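Local coordinates for protein profilin-2 (Mus musculus, PDB 2V8F) that binds actin and the proline-rich segments of actin regulators such as the formin mDia1, and so probably supplies actin monomers for filament growth, at residues 2-14 against 21-35. Residues are numbered along the deposited sequence; the frame is centred on the assembly and turned at random.
Sequences AGWQSYVDNLMCD and AIVGYCDAKYVWAAT. With SO4 (sulfate ion), chain F.
NE2 of Gln5 gives its hydrogen directly to Ala34 O over 3.2 Å, a nearly straight bond that lies close to the amide plane of Gln5 yet reaches the carbonyl from above its plane. OE1 takes a 2.7 Å hydrogen bond from a water that accepts from Ala34 N; in the conformer described, these two bonds set how the amide is turned. CG of Gln5 stands anti to the backbone N (chi1 -151°) and the chain then bends at chi2, which folds the amide down beside the CB of Ala33. The Ala33 methyl also packs against the base of Trp4, Ala33 CB lying 3.8 Å from Trp4 CB. Further along the helix, Val8 lays CG2 on the Ala33 backbone, while its CG1 packs against OG1 of Thr35, which is hydrogen-bonded to Ala20 N. On the other flank Ile22 sends CG2 to CE3 of Trp4 at 3.8 Å, and its CG1 touches CB of Tyr7.

The indoles of Trp4 and Trp32 make a T-shaped pair with planes at 65°: the CE3–CZ3 edge of Trp32 points at one face of Trp4, CE3 lying 3.5 Å from Trp4 NE1. Trp32 is held in turn by NE1, which donates to Ala28 O at 2.9 Å. Trp32 and Ala33 both face Ile22 in a classic beta bulge. Trp4 NE1 and Tyr7 OH bond to the backbone of the bound mDia1 peptide, and Phe140 meets Trp4 edge-to-face: this is the aromatic poly-proline-binding groove of the profilin fold, built from the N-terminal helix, the C-terminal helix 121-137 and neighbouring strands of the sheet.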
ATOM      1  N   ALA A   2      -2.423  10.923   7.189  0.80 33.05           N
ATOM      2  CA  ALA A   2      -1.376  10.821   8.188  0.80 30.13           C
ATOM      3  C   ALA A   2      -0.209   9.946   7.731  0.80 28.65           C
ATOM      4  O   ALA A   2      -0.440   9.149   6.831  0.80 26.07           O
ATOM      5  CB  ALA A   2      -1.788  10.138   9.491  0.80 26.47           C
ATOM      6  N   GLY A   3       0.861  10.164   8.510  1.00 26.55           N
ATOM      7  CA  GLY A   3       2.012   9.270   8.468  1.00 23.79           C
ATOM      8  C   GLY A   3       1.633   7.867   8.856  1.00 19.66           C
ATOM      9  O   GLY A   3       2.374   6.916   8.603  1.00 19.11           O
ATOM     10  N   TRP A   4       0.506   7.685   9.526  1.00 16.55           N
ATOM     11  CA  TRP A   4       0.128   6.324   9.855  1.00 13.51           C
ATOM     12  C   TRP A   4      -0.237   5.548   8.605  1.00 13.01           C
ATOM     13  O   TRP A   4      -0.247   4.311   8.617  1.00 14.16           O
ATOM     14  CB  TRP A   4      -1.065   6.387  10.818  1.00 13.74           C
ATOM     15  CG  TRP A   4      -0.589   6.773  12.183  1.00 13.93           C
ATOM     16  CD1 TRP A   4      -0.736   7.973  12.792  1.00 15.21           C
ATOM     17  CD2 TRP A   4       0.145   5.941  13.100  1.00 14.03           C
ATOM     18  NE1 TRP A   4      -0.158   7.953  14.043  1.00 15.66           N
ATOM     19  CE2 TRP A   4       0.378   6.738  14.253  1.00 13.96           C
ATOM     20  CE3 TRP A   4       0.610   4.638  13.086  1.00 13.39           C
ATOM     21  CZ2 TRP A   4       1.063   6.233  15.363  1.00 15.52           C
ATOM     22  CZ3 TRP A   4       1.276   4.152  14.165  1.00 15.36           C
ATOM     23  CH2 TRP A   4       1.502   4.956  15.296  1.00 15.74           C
ATOM     24  N   GLN A   5      -0.518   6.205   7.489  1.00 14.94           N
ATOM     25  CA  GLN A   5      -0.789   5.432   6.259  1.00 15.75           C
ATOM     26  C   GLN A   5       0.419   4.613   5.831  1.00 14.10           C
ATOM     27  O   GLN A   5       0.234   3.564   5.182  1.00 14.32           O
ATOM     28  CB  GLN A   5      -1.268   6.374   5.139  0.64 17.56           C
ATOM     29  CG  GLN A   5      -2.202   5.733   4.133  0.64 21.79           C
ATOM     30  CD  GLN A   5      -3.555   5.286   4.670  0.64 22.92           C
ATOM     31  OE1 GLN A   5      -4.206   5.967   5.474  0.64 22.64           O
ATOM     32  NE2 GLN A   5      -4.059   4.134   4.239  0.64 20.88           N
ATOM     33  N   SER A   6       1.619   5.052   6.173  1.00 14.43           N
ATOM     34  CA  SER A   6       2.803   4.243   5.852  1.00 15.63           C
ATOM     35  C   SER A   6       2.782   2.884   6.532  1.00 13.41           C
ATOM     36  O   SER A   6       3.342   1.899   6.036  1.00 14.96           O
ATOM     37  CB  SER A   6       4.078   5.015   6.235  0.52 17.63           C
ATOM     38  OG  SER A   6       4.166   5.213   7.642  0.52 20.33           O
ATOM     39  N   TYR A   7       2.135   2.841   7.714  1.00 13.01           N
ATOM     40  CA  TYR A   7       2.000   1.536   8.389  1.00 12.55           C
ATOM     41  C   TYR A   7       1.032   0.629   7.662  1.00 11.11           C
ATOM     42  O   TYR A   7       1.273  -0.578   7.562  1.00 12.59           O
ATOM     43  CB  TYR A   7       1.559   1.767   9.848  1.00 14.13           C
ATOM     44  CG  TYR A   7       2.766   2.218  10.660  1.00 14.85           C
ATOM     45  CD1 TYR A   7       3.345   1.309  11.523  1.00 17.92           C
ATOM     46  CD2 TYR A   7       3.311   3.518  10.583  1.00 15.26           C
ATOM     47  CE1 TYR A   7       4.435   1.627  12.304  1.00 19.17           C
ATOM     48  CE2 TYR A   7       4.425   3.834  11.369  1.00 19.16           C
ATOM     49  CZ  TYR A   7       4.973   2.904  12.210  1.00 21.41           C
ATOM     50  OH  TYR A   7       6.058   3.192  12.978  1.00 25.51           O
ATOM     51  N   VAL A   8      -0.056   1.201   7.171  1.00 11.52           N
ATOM     52  CA  VAL A   8      -0.937   0.430   6.289  1.00 10.93           C
ATOM     53  C   VAL A   8      -0.180  -0.067   5.082  1.00 11.76           C
ATOM     54  O   VAL A   8      -0.340  -1.247   4.715  1.00 12.26           O
ATOM     55  CB  VAL A   8      -2.172   1.280   5.926  1.00 11.36           C
ATOM     56  CG1 VAL A   8      -3.086   0.598   4.920  1.00 14.02           C
ATOM     57  CG2 VAL A   8      -3.053   1.627   7.117  1.00 13.96           C
ATOM     58  N   ASP A   9       0.589   0.818   4.465  1.00 12.28           N
ATOM     59  CA  ASP A   9       1.390   0.410   3.289  1.00 13.71           C
ATOM     60  C   ASP A   9       2.254  -0.810   3.603  1.00 13.62           C
ATOM     61  O   ASP A   9       2.364  -1.743   2.829  1.00 14.21           O
ATOM     62  CB  ASP A   9       2.249   1.584   2.865  1.00 15.73           C
ATOM     63  CG  ASP A   9       1.578   2.741   2.218  1.00 16.74           C
ATOM     64  OD1 ASP A   9       0.378   2.600   1.933  1.00 15.78           O
ATOM     65  OD2 ASP A   9       2.194   3.822   1.983  1.00 19.22           O
ATOM     66  N   ASN A  10       2.925  -0.761   4.740  1.00 14.16           N
ATOM     67  CA  ASN A  10       3.845  -1.807   5.148  1.00 15.06           C
ATOM     68  C   ASN A  10       3.082  -3.116   5.303  1.00 14.34           C
ATOM     69  O   ASN A  10       3.498  -4.166   4.835  1.00 16.32           O
ATOM     70  CB  ASN A  10       4.548  -1.330   6.417  1.00 18.59           C
ATOM     71  CG  ASN A  10       5.403  -2.431   6.983  1.00 24.21           C
ATOM     72  OD1 ASN A  10       4.944  -3.442   7.533  1.00 23.01           O
ATOM     73  ND2 ASN A  10       6.698  -2.237   6.826  1.00 27.51           N
ATOM     74  N   LEU A  11       1.912  -3.038   5.927  1.00 12.64           N
ATOM     75  CA  LEU A  11       1.133  -4.264   6.177  1.00 13.31           C
ATOM     76  C   LEU A  11       0.594  -4.854   4.887  1.00 14.10           C
ATOM     77  O   LEU A  11       0.287  -6.043   4.827  1.00 18.13           O
ATOM     78  CB  LEU A  11      -0.009  -3.934   7.126  1.00 13.14           C
ATOM     79  CG  LEU A  11       0.393  -3.629   8.580  1.00 13.87           C
ATOM     80  CD1 LEU A  11      -0.716  -2.907   9.324  1.00 15.82           C
ATOM     81  CD2 LEU A  11       0.833  -4.884   9.301  1.00 16.44           C
ATOM     82  N   MET A  12       0.409  -4.024   3.873  1.00 13.02           N
ATOM     83  CA  MET A  12      -0.088  -4.450   2.570  1.00 13.01           C
ATOM     84  C   MET A  12       1.015  -4.879   1.599  1.00 13.20           C
ATOM     85  O   MET A  12       0.698  -5.388   0.533  1.00 15.13           O
ATOM     86  CB  MET A  12      -0.877  -3.321   1.915  1.00 12.84           C
ATOM     87  CG  MET A  12      -2.161  -2.994   2.647  1.00 12.30           C
ATOM     88  SD  MET A  12      -3.416  -4.259   2.486  1.00 13.50           S
ATOM     89  CE  MET A  12      -3.952  -3.886   0.801  1.00 15.47           C
ATOM     90  N   CYS A  13       2.272  -4.622   1.917  1.00 15.26           N
ATOM     91  CA  CYS A  13       3.263  -4.740   0.851  1.00 17.95           C
ATOM     92  C   CYS A  13       3.471  -6.155   0.348  1.00 21.48           C
ATOM     93  O   CYS A  13       3.898  -6.265  -0.807  1.00 23.92           O
ATOM     94  CB  CYS A  13       4.583  -4.200   1.420  0.51 20.01           C
ATOM     95  SG  CYS A  13       5.823  -4.107   0.110  0.51 23.91           S
ATOM     96  N   ASP A  14       3.196  -7.175   1.156  1.00 20.88           N
ATOM     97  CA  ASP A  14       3.555  -8.528   0.701  1.00 24.48           C
ATOM     98  C   ASP A  14       2.510  -9.136  -0.224  1.00 24.38           C
ATOM     99  O   ASP A  14       2.651 -10.281  -0.670  1.00 27.74           O
ATOM    100  CB  ASP A  14       3.835  -9.414   1.924  1.00 26.66           C
ATOM    101  CG  ASP A  14       2.677  -9.710   2.834  1.00 31.24           C
ATOM    102  OD1 ASP A  14       1.516  -9.481   2.433  1.00 31.89           O
ATOM    103  OD2 ASP A  14       2.910 -10.192   3.984  1.00 35.25           O
ATOM    104  N   ALA A  21      -5.244  -1.755   8.866  1.00  9.79           N
ATOM    105  CA  ALA A  21      -5.597  -0.548   9.578  1.00  9.71           C
ATOM    106  C   ALA A  21      -4.809  -0.398  10.877  1.00  9.14           C
ATOM    107  O   ALA A  21      -4.406  -1.386  11.481  1.00  9.71           O
ATOM    108  CB  ALA A  21      -7.083  -0.489   9.906  1.00 10.36           C
ATOM    109  N   ILE A  22      -4.628   0.845  11.269  1.00  8.79           N
ATOM    110  CA  ILE A  22      -4.164   1.254  12.572  1.00  8.60           C
ATOM    111  C   ILE A  22      -5.298   1.964  13.264  1.00  8.16           C
ATOM    112  O   ILE A  22      -5.864   2.915  12.729  1.00  8.76           O
ATOM    113  CB  ILE A  22      -2.934   2.155  12.477  1.00  8.92           C
ATOM    114  CG1 ILE A  22      -1.772   1.497  11.748  1.00 12.72           C
ATOM    115  CG2 ILE A  22      -2.485   2.626  13.859  1.00 10.36           C
ATOM    116  CD1 ILE A  22      -1.229   0.243  12.422  1.00 12.92           C
ATOM    117  N   VAL A  23      -5.661   1.510  14.463  1.00  8.15           N
ATOM    118  CA  VAL A  23      -6.861   1.942  15.159  1.00  7.64           C
ATOM    119  C   VAL A  23      -6.530   2.248  16.615  1.00  8.37           C
ATOM    120  O   VAL A  23      -6.080   1.343  17.328  1.00  9.72           O
ATOM    121  CB  VAL A  23      -7.967   0.872  15.024  1.00  8.10           C
ATOM    122  CG1 VAL A  23      -9.224   1.302  15.764  1.00 10.23           C
ATOM    123  CG2 VAL A  23      -8.242   0.504  13.589  1.00  9.73           C
ATOM    124  N   GLY A  24      -6.754   3.471  17.099  1.00  8.83           N
ATOM    125  CA  GLY A  24      -6.558   3.751  18.486  1.00  8.52           C
ATOM    126  C   GLY A  24      -7.625   3.019  19.322  1.00  8.34           C
ATOM    127  O   GLY A  24      -8.750   2.869  18.884  1.00  9.76           O
ATOM    128  N   TYR A  25      -7.225   2.675  20.559  1.00  8.73           N
ATOM    129  CA  TYR A  25      -8.224   2.051  21.424  1.00  9.63           C
ATOM    130  C   TYR A  25      -8.328   2.721  22.798  1.00  9.97           C
ATOM    131  O   TYR A  25      -9.065   2.209  23.653  1.00 10.60           O
ATOM    132  CB  TYR A  25      -7.989   0.599  21.629  1.00 10.59           C
ATOM    133  CG  TYR A  25      -6.816   0.116  22.397  1.00  9.25           C
ATOM    134  CD1 TYR A  25      -5.563  -0.011  21.827  1.00  9.97           C
ATOM    135  CD2 TYR A  25      -6.949  -0.283  23.726  1.00 10.61           C
ATOM    136  CE1 TYR A  25      -4.494  -0.487  22.558  1.00  9.90           C
ATOM    137  CE2 TYR A  25      -5.861  -0.760  24.410  1.00 10.24           C
ATOM    138  CZ  TYR A  25      -4.607  -0.857  23.853  1.00  9.75           C
ATOM    139  OH  TYR A  25      -3.550  -1.373  24.591  1.00 10.99           O
ATOM    140  N   CYS A  26      -7.618   3.817  23.002  1.00  8.41           N
ATOM    141  CA  CYS A  26      -7.575   4.504  24.293  1.00  9.45           C
ATOM    142  C   CYS A  26      -8.401   5.790  24.243  1.00  8.91           C
ATOM    143  O   CYS A  26      -9.643   5.725  24.201  1.00 11.99           O
ATOM    144  CB  CYS A  26      -6.142   4.661  24.773  1.00 10.87           C
ATOM    145  SG  CYS A  26      -5.263   3.123  25.051  1.00 12.02           S
ATOM    146  N   ASP A  27      -7.774   6.964  24.253  1.00  9.69           N
ATOM    147  CA  ASP A  27      -8.529   8.214  24.160  1.00 10.79           C
ATOM    148  C   ASP A  27      -8.941   8.462  22.710  1.00 10.22           C
ATOM    149  O   ASP A  27     -10.086   8.820  22.473  1.00 12.39           O
ATOM    150  CB  ASP A  27      -7.695   9.358  24.698  1.00 11.82           C
ATOM    151  CG  ASP A  27      -7.574   9.437  26.192  1.00 13.37           C
ATOM    152  OD1 ASP A  27      -8.180   8.591  26.880  1.00 14.20           O
ATOM    153  OD2 ASP A  27      -6.866  10.375  26.651  1.00 15.32           O
ATOM    154  N   ALA A  28      -8.017   8.304  21.784  1.00  9.94           N
ATOM    155  CA  ALA A  28      -8.257   8.527  20.347  1.00  9.87           C
ATOM    156  C   ALA A  28      -8.798   7.210  19.790  1.00  9.05           C
ATOM    157  O   ALA A  28      -8.179   6.587  18.946  1.00  8.98           O
ATOM    158  CB  ALA A  28      -7.002   9.022  19.667  1.00 10.97           C
ATOM    159  N   LYS A  29      -9.939   6.813  20.306  1.00 10.29           N
ATOM    160  CA  LYS A  29     -10.531   5.503  20.113  1.00  9.82           C
ATOM    161  C   LYS A  29     -11.371   5.521  18.817  1.00  8.94           C
ATOM    162  O   LYS A  29     -12.578   5.676  18.819  1.00 10.91           O
ATOM    163  CB  LYS A  29     -11.379   5.105  21.314  1.00 10.20           C
ATOM    164  CG  LYS A  29     -11.980   3.724  21.222  1.00 11.88           C
ATOM    165  CD  LYS A  29     -12.984   3.474  22.321  1.00 17.89           C
ATOM    166  CE  LYS A  29     -12.509   3.770  23.719  1.00 23.41           C
ATOM    167  NZ  LYS A  29     -13.742   3.562  24.569  1.00 25.89           N
ATOM    168  N   TYR A  30     -10.656   5.393  17.728  1.00  9.19           N
ATOM    169  CA  TYR A  30     -11.221   5.469  16.370  1.00  8.46           C
ATOM    170  C   TYR A  30     -10.112   5.085  15.399  1.00  7.92           C
ATOM    171  O   TYR A  30      -8.949   4.991  15.718  1.00  8.85           O
ATOM    172  CB  TYR A  30     -11.833   6.835  16.069  1.00 10.56           C
ATOM    173  CG  TYR A  30     -10.976   8.028  16.492  1.00  9.40           C
ATOM    174  CD1 TYR A  30      -9.837   8.356  15.776  1.00  9.85           C
ATOM    175  CD2 TYR A  30     -11.297   8.778  17.609  1.00 11.61           C
ATOM    176  CE1 TYR A  30      -9.042   9.438  16.153  1.00 13.69           C
ATOM    177  CE2 TYR A  30     -10.506   9.853  18.006  1.00 14.67           C
ATOM    178  CZ  TYR A  30      -9.372  10.183  17.276  1.00 15.85           C
ATOM    179  OH  TYR A  30      -8.614  11.259  17.705  1.00 21.60           O
ATOM    180  N   VAL A  31     -10.483   4.854  14.165  1.00  8.67           N
ATOM    181  CA  VAL A  31      -9.556   4.526  13.100  1.00  7.96           C
ATOM    182  C   VAL A  31      -8.582   5.688  12.891  1.00  8.11           C
ATOM    183  O   VAL A  31      -8.988   6.834  12.741  1.00  9.43           O
ATOM    184  CB  VAL A  31     -10.302   4.199  11.797  1.00  9.47           C
ATOM    185  CG1 VAL A  31      -9.344   3.964  10.634  1.00 10.72           C
ATOM    186  CG2 VAL A  31     -11.141   2.971  12.015  1.00 11.14           C
ATOM    187  N   TRP A  32      -7.265   5.359  12.836  1.00  8.79           N
ATOM    188  CA  TRP A  32      -6.266   6.336  12.526  1.00  8.45           C
ATOM    189  C   TRP A  32      -5.867   6.314  11.053  1.00  8.53           C
ATOM    190  O   TRP A  32      -5.657   7.345  10.481  1.00 10.66           O
ATOM    191  CB  TRP A  32      -4.991   6.198  13.397  1.00  9.39           C
ATOM    192  CG  TRP A  32      -5.201   6.430  14.872  1.00  8.17           C
ATOM    193  CD1 TRP A  32      -6.369   6.614  15.536  1.00  8.93           C
ATOM    194  CD2 TRP A  32      -4.174   6.481  15.848  1.00  9.23           C
ATOM    195  NE1 TRP A  32      -6.146   6.788  16.873  1.00  9.47           N
ATOM    196  CE2 TRP A  32      -4.790   6.714  17.097  1.00  9.76           C
ATOM    197  CE3 TRP A  32      -2.779   6.378  15.820  1.00 11.93           C
ATOM    198  CZ2 TRP A  32      -4.080   6.826  18.304  1.00 10.80           C
ATOM    199  CZ3 TRP A  32      -2.091   6.496  16.985  1.00 12.37           C
ATOM    200  CH2 TRP A  32      -2.703   6.714  18.215  1.00 12.79           C
ATOM    201  N   ALA A  33      -5.760   5.129  10.508  1.00  9.32           N
ATOM    202  CA  ALA A  33      -5.427   4.975   9.072  1.00  8.83           C
ATOM    203  C   ALA A  33      -5.974   3.600   8.671  1.00  9.25           C
ATOM    204  O   ALA A  33      -5.893   2.644   9.433  1.00 10.84           O
ATOM    205  CB  ALA A  33      -3.951   5.031   8.787  1.00 11.64           C
ATOM    206  N   ALA A  34      -6.500   3.490   7.474  1.00  9.43           N
ATOM    207  CA  ALA A  34      -6.985   2.226   6.964  1.00  9.07           C
ATOM    208  C   ALA A  34      -7.005   2.195   5.444  1.00  9.41           C
ATOM    209  O   ALA A  34      -7.087   3.241   4.809  1.00 11.51           O
ATOM    210  CB  ALA A  34      -8.424   2.028   7.464  1.00 11.37           C
ATOM    211  N   THR A  35      -6.949   1.016   4.884  1.00  9.84           N
ATOM    212  CA  THR A  35      -7.220   0.797   3.463  1.00 10.79           C
ATOM    213  C   THR A  35      -8.552   1.399   3.077  1.00 11.83           C
ATOM    214  O   THR A  35      -9.529   1.186   3.759  1.00 13.50           O
ATOM    215  CB  THR A  35      -7.265  -0.732   3.238  1.00 11.75           C
ATOM    216  OG1 THR A  35      -5.995  -1.290   3.566  1.00 11.67           O
ATOM    217  CG2 THR A  35      -7.615  -1.082   1.781  1.00 15.83           C
TER
HETATM  218  S   SO4 F1142      -4.128   8.147  22.984  1.00 11.67           S
HETATM  219  O1  SO4 F1142      -3.572   8.820  21.756  1.00 16.30           O
HETATM  220  O2  SO4 F1142      -4.114   9.144  24.062  1.00 14.08           O
HETATM  221  O3  SO4 F1142      -3.220   7.021  23.330  1.00 11.69           O
HETATM  222  O4  SO4 F1142      -5.455   7.597  22.704  1.00 11.46           O
HETATM  223  O   HOH W   1      -6.836   6.132   6.183  0.36 13.93           O